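Multiple PDZ domain protein (PDB 4XH7) probably acts as a scaffold in signalling, its fourth PDZ domain being of the kind that binds the C-terminal tails of partner proteins. Local coordinates at residues L76-G81 with T104-R109; V29-S34 with G65-L70. One frame throughout, in Å; residues are numbered along the deposited sequence.

Contact 1: L76-G81 with T104-R109; sequences LLEVNG and TMVCCR
Residues 76-79 and 104-109 run antiparallel with their axes 4.6 Å apart at closest approach, and a classic beta bulge shifts the register where Leu77 and Glu78 both face Val106. Val106 O takes both amides of the bulge, the shorter bond coming from Leu77 N at 2.9 Å in the carbonyl plane; Val106 N answers with a nearly straight 2.8 Å bond to Glu78 O. Leu76, Val79, Met105 and Cys107 share one face of the sheet. There Leu76 CD2 lies 3.6 Å from Cys107 SG and also meets Met105 CE, which the bend at chi3 (60°) carries across to it, while Val79 CG1 comes alongside Met105 CG at 4.0 Å. Leu77 reaches along the partner strand, its CD1 3.8 Å from Cys108 SG and also near Val106 CG1. Glu78 and Val106 meet on the other face, CB to CB. The carboxylate of Glu78 reaches Lys17 and Trp18 through OE2, and a water on OE1 links it to Thr104 O and Gly81 N. The strand end closes through a two-point grip: Asn80 N donates to Thr104 O, and Asn80 OD1 receives Thr104 N at 2.7 Å and 172°. Asn80 ND2 bonds Asp102 O, which fixes which way the amide is turned. A leucine in place of Asn80 would probably leave Thr104 N and Asp102 O without these partners, the strand end then relying on the backbone bond of Asn80 N to Thr104 O. Apolar and sulfur contacts line the face of Leu76, Val79, Met105 and Cys107, Glu78 brings a charged end to the other, and a side-chain amide stands in for a backbone carbonyl where the strand turns away.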
loop_
_atom_site.group_PDB
_atom_site.type_symbol
_atom_site.label_atom_id
_atom_site.label_comp_id
_atom_site.label_asym_id
_atom_site.label_seq_id
_atom_site.Cartn_x
_atom_site.Cartn_y
_atom_site.Cartn_z
ATOM N N LEU A 76 -3.418 3.071 3.242
ATOM C CA LEU A 76 -3.323 2.575 1.866
ATOM C C LEU A 76 -3.613 3.685 0.860
ATOM O O LEU A 76 -4.635 4.339 0.974
ATOM C CB LEU A 76 -4.326 1.455 1.638
ATOM C CG LEU A 76 -4.124 0.245 2.538
ATOM C CD1 LEU A 76 -5.238 -0.751 2.183
ATOM C CD2 LEU A 76 -2.800 -0.399 2.299
ATOM N N LEU A 77 -2.728 3.878 -0.123
ATOM C CA LEU A 77 -2.945 4.922 -1.140
ATOM C C LEU A 77 -3.212 4.419 -2.562
ATOM O O LEU A 77 -4.105 4.935 -3.241
ATOM C CB LEU A 77 -1.755 5.891 -1.194
ATOM C CG LEU A 77 -1.475 6.598 0.132
ATOM C CD1 LEU A 77 -0.190 7.410 -0.011
ATOM C CD2 LEU A 77 -2.663 7.466 0.575
ATOM N N GLU A 78 -2.456 3.420 -3.006
ATOM C CA GLU A 78 -2.479 2.978 -4.393
ATOM C C GLU A 78 -1.975 1.532 -4.465
ATOM O O GLU A 78 -1.074 1.134 -3.700
ATOM C CB GLU A 78 -1.602 3.889 -5.253
ATOM C CG GLU A 78 -1.593 3.528 -6.723
ATOM C CD GLU A 78 -0.596 4.375 -7.519
ATOM O OE1 GLU A 78 0.346 3.783 -8.088
ATOM O OE2 GLU A 78 -0.796 5.606 -7.600
ATOM N N VAL A 79 -2.550 0.715 -5.352
ATOM C CA VAL A 79 -1.961 -0.637 -5.544
ATOM C C VAL A 79 -1.922 -0.880 -7.044
ATOM O O VAL A 79 -2.951 -0.685 -7.706
ATOM C CB VAL A 79 -2.767 -1.786 -4.871
ATOM C CG1 VAL A 79 -2.537 -1.816 -3.370
ATOM C CG2 VAL A 79 -4.265 -1.687 -5.156
ATOM N N ASN A 80 -0.769 -1.282 -7.576
ATOM C CA ASN A 80 -0.628 -1.504 -9.027
ATOM C C ASN A 80 -1.270 -0.399 -9.887
ATOM O O ASN A 80 -1.990 -0.679 -10.870
ATOM C CB ASN A 80 -1.214 -2.862 -9.396
ATOM C CG ASN A 80 -0.312 -3.983 -8.970
ATOM O OD1 ASN A 80 0.732 -3.734 -8.351
ATOM N ND2 ASN A 80 -0.674 -5.218 -9.306
ATOM N N GLY A 81 -1.019 0.843 -9.493
ATOM C CA GLY A 81 -1.504 1.999 -10.229
ATOM C C GLY A 81 -2.950 2.393 -10.010
ATOM O O GLY A 81 -3.386 3.420 -10.533
ATOM N N THR A 104 2.547 -3.784 -6.367
ATOM C CA THR A 104 3.274 -2.623 -5.888
ATOM C C THR A 104 2.316 -1.786 -5.066
ATOM O O THR A 104 1.340 -1.291 -5.608
ATOM C CB THR A 104 3.818 -1.796 -7.068
ATOM O OG1 THR A 104 4.755 -2.620 -7.784
ATOM C CG2 THR A 104 4.535 -0.517 -6.559
ATOM N N MET A 105 2.599 -1.630 -3.773
ATOM C CA MET A 105 1.681 -0.952 -2.863
ATOM C C MET A 105 2.283 0.363 -2.531
ATOM O O MET A 105 3.476 0.417 -2.219
ATOM C CB MET A 105 1.489 -1.760 -1.573
ATOM C CG MET A 105 0.907 -3.128 -1.816
ATOM S SD MET A 105 0.597 -3.988 -0.247
ATOM C CE MET A 105 -0.558 -2.836 0.521
ATOM N N VAL A 106 1.488 1.436 -2.551
ATOM C CA VAL A 106 1.956 2.709 -2.032
ATOM C C VAL A 106 1.133 3.023 -0.806
ATOM O O VAL A 106 -0.104 2.997 -0.875
ATOM C CB VAL A 106 1.786 3.878 -3.043
ATOM C CG1 VAL A 106 2.332 5.231 -2.445
ATOM C CG2 VAL A 106 2.436 3.532 -4.394
ATOM N N CYS A 107 1.812 3.323 0.299
ATOM C CA CYS A 107 1.140 3.688 1.560
ATOM C C CYS A 107 1.752 4.926 2.151
ATOM O O CYS A 107 2.770 5.426 1.657
ATOM C CB CYS A 107 1.263 2.576 2.609
ATOM S SG CYS A 107 0.501 0.995 2.109
ATOM N N CYS A 108 1.160 5.441 3.228
ATOM C CA CYS A 108 1.835 6.540 3.947
ATOM C C CYS A 108 1.602 6.476 5.430
ATOM O O CYS A 108 0.760 5.699 5.927
ATOM C CB CYS A 108 1.379 7.910 3.419
ATOM S SG CYS A 108 -0.381 8.231 3.664
ATOM N N ARG A 109 2.424 7.211 6.169
ATOM C CA ARG A 109 2.209 7.327 7.625
ATOM C C ARG A 109 2.455 8.796 7.996
ATOM O O ARG A 109 3.215 9.468 7.330
ATOM C CB ARG A 109 3.112 6.359 8.428
ATOM C CG ARG A 109 4.628 6.517 8.178
ATOM C CD ARG A 109 5.411 5.370 8.906
ATOM N NE ARG A 109 5.224 4.102 8.226
ATOM C CZ ARG A 109 6.151 3.439 7.548
ATOM N NH1 ARG A 109 5.822 2.295 6.961
ATOM N NH2 ARG A 109 7.399 3.896 7.478
HETATM O O HOH W 1 1.198 1.234 -7.562
HETATM O O HOH W 2 3.221 -4.746 -9.662
#

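Contact 2: V29-S34 with G65-L70; sequences VVAHVS and GHSGKL
Val29, Ala31 and Val33 of the edge strand 26-34 of the PDZ fold rest on the end of the short helix 63-67 and the turn that follows it. No direct hydrogen bond joins residues 29-34 to 65-70, so packing carries the contact, with one water bonded to His32 N and reaching Ser67 OG only weakly. Ala31 CB is the hub, packing on Ser67 OG, Lys69 CB and Leu70 CG, the last at 3.8 Å. Leu70 can be followed outward. Its CB leads to CG, which lies beside the backbone N (chi1 -58°) and meets Ala31 CB; there the chain forks, CD1 staying against the same methyl while CD2 touches both Ala31 CB and Val29 CG1, the latter at 4.0 Å. The side chains of Leu70 and Val29 run past one another, head to tail, and Val29 CG1 also packs against Lys69 O, a carbonyl that Arg109 engages from strand 102-110. Lys69 gives only the root of its chain: CB meets Ala31 CB and Val29 CG1, CG lies 4.0 Å from Val30 O, and the rest bends away from the strand. Ser67 faces the strand, its CB against Val33 CG2 and His32 O, and its OG accepts a weak 3.3 Å bond from Lys69 N across the turn, where the chain leaves the helix at Gly68 (phi 83°). His32 N donates to a water at 2.8 Å, and that water lies 3.4 Å from Ser67 OG in a weak bond.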
loop_
_atom_site.group_PDB
_atom_site.type_symbol
_atom_site.label_atom_id
_atom_site.label_comp_id
_atom_site.label_asym_id
_atom_site.label_seq_id
_atom_site.Cartn_x
_atom_site.Cartn_y
_atom_site.Cartn_z
ATOM N N VAL A 29 5.648 5.431 1.392
ATOM C CA VAL A 29 6.381 4.190 1.353
ATOM C C VAL A 29 5.908 3.382 0.166
ATOM O O VAL A 29 4.706 3.278 -0.071
ATOM C CB VAL A 29 6.159 3.374 2.639
ATOM C CG1 VAL A 29 6.947 2.079 2.563
ATOM C CG2 VAL A 29 6.543 4.220 3.858
ATOM N N VAL A 30 6.845 2.823 -0.594
ATOM C CA VAL A 30 6.486 1.880 -1.658
ATOM C C VAL A 30 6.914 0.474 -1.266
ATOM O O VAL A 30 8.065 0.261 -0.868
ATOM C CB VAL A 30 7.125 2.290 -3.009
ATOM C CG1 VAL A 30 6.852 1.246 -4.101
ATOM C CG2 VAL A 30 6.528 3.608 -3.450
ATOM N N ALA A 31 5.997 -0.493 -1.357
ATOM C CA ALA A 31 6.355 -1.881 -1.035
ATOM C C ALA A 31 6.112 -2.772 -2.236
ATOM O O ALA A 31 5.069 -2.689 -2.861
ATOM C CB ALA A 31 5.558 -2.385 0.155
ATOM N N HIS A 32 7.080 -3.632 -2.550
ATOM C CA HIS A 32 6.866 -4.626 -3.597
ATOM C C HIS A 32 6.559 -5.941 -2.918
ATOM O O HIS A 32 7.378 -6.481 -2.141
ATOM C CB HIS A 32 8.092 -4.716 -4.506
ATOM C CG HIS A 32 8.391 -3.428 -5.193
ATOM N ND1 HIS A 32 9.360 -2.558 -4.746
ATOM C CD2 HIS A 32 7.815 -2.835 -6.263
ATOM C CE1 HIS A 32 9.381 -1.488 -5.523
ATOM N NE2 HIS A 32 8.448 -1.628 -6.448
ATOM N N VAL A 33 5.359 -6.433 -3.169
ATOM C CA VAL A 33 4.845 -7.584 -2.452
ATOM C C VAL A 33 4.598 -8.695 -3.460
ATOM O O VAL A 33 4.178 -8.420 -4.581
ATOM C CB VAL A 33 3.527 -7.209 -1.717
ATOM C CG1 VAL A 33 2.868 -8.421 -1.054
ATOM C CG2 VAL A 33 3.813 -6.162 -0.649
ATOM N N SER A 34 4.875 -9.934 -3.071
ATOM C CA SER A 34 4.497 -11.088 -3.886
ATOM C C SER A 34 3.609 -12.018 -3.093
ATOM O O SER A 34 4.007 -12.513 -2.031
ATOM C CB SER A 34 5.742 -11.838 -4.363
ATOM O OG SER A 34 6.439 -11.027 -5.292
ATOM N N GLY A 65 4.200 -8.910 5.286
ATOM C CA GLY A 65 5.222 -9.076 6.309
ATOM C C GLY A 65 6.575 -9.428 5.686
ATOM O O GLY A 65 7.633 -8.945 6.135
ATOM N N HIS A 66 6.546 -10.239 4.627
ATOM C CA HIS A 66 7.790 -10.628 3.972
ATOM C C HIS A 66 8.459 -9.450 3.291
ATOM O O HIS A 66 9.697 -9.400 3.215
ATOM C CB HIS A 66 7.555 -11.736 2.955
ATOM C CG HIS A 66 7.410 -13.094 3.576
ATOM N ND1 HIS A 66 7.662 -14.260 2.887
ATOM C CD2 HIS A 66 7.015 -13.466 4.817
ATOM C CE1 HIS A 66 7.457 -15.296 3.686
ATOM N NE2 HIS A 66 7.061 -14.843 4.863
ATOM N N SER A 67 7.664 -8.508 2.794
ATOM C CA SER A 67 8.238 -7.274 2.238
ATOM C C SER A 67 8.944 -6.442 3.305
ATOM O O SER A 67 10.003 -5.869 3.052
ATOM C CB SER A 67 7.169 -6.419 1.565
ATOM O OG SER A 67 7.525 -5.062 1.711
ATOM N N GLY A 68 8.362 -6.361 4.495
ATOM C CA GLY A 68 9.008 -5.669 5.591
ATOM C C GLY A 68 8.829 -4.152 5.638
ATOM O O GLY A 68 9.180 -3.539 6.632
ATOM N N LYS A 69 8.277 -3.571 4.575
ATOM C CA LYS A 69 8.175 -2.127 4.445
ATOM C C LYS A 69 6.967 -1.493 5.114
ATOM O O LYS A 69 6.952 -0.269 5.346
ATOM C CB LYS A 69 8.102 -1.751 2.960
ATOM C CG LYS A 69 9.304 -2.135 2.119
ATOM C CD LYS A 69 10.446 -1.202 2.372
ATOM C CE LYS A 69 11.522 -1.383 1.329
ATOM N NZ LYS A 69 12.833 -0.933 1.865
ATOM N N LEU A 70 5.914 -2.280 5.299
ATOM C CA LEU A 70 4.652 -1.734 5.765
ATOM C C LEU A 70 4.380 -2.128 7.210
ATOM O O LEU A 70 4.666 -3.250 7.638
ATOM C CB LEU A 70 3.509 -2.204 4.863
ATOM C CG LEU A 70 3.644 -1.850 3.387
ATOM C CD1 LEU A 70 2.423 -2.262 2.589
ATOM C CD2 LEU A 70 3.870 -0.344 3.182
HETATM O O HOH W 3 9.375 -3.959 -0.946
#

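Overall arrangement
Contacts 1 and 2 lie about 10 Å apart, centre to centre, and meet along strand 102-110, which pairs with strand 75-79 on one flank and strand 26-34 on the other. Backbone bonds probably run from Ala31 N to Met105 O (2.8 Å) and from Val29 N to Cys107 O (2.9 Å). Met105 CE packs 3.7 Å from Leu70 CD1, so this methionine links the Leu76 and Leu70 clusters. An imidazole, probably from the crystallisation liquor, lies about 6 Å from the side chain of Leu70. The peptide groove generally lies between the second strand and second helix of the canonical PDZ fold, here probably strand 44-49 and helix 89-97, whose Ile95 and Leu96 touch Val79 of contact 1.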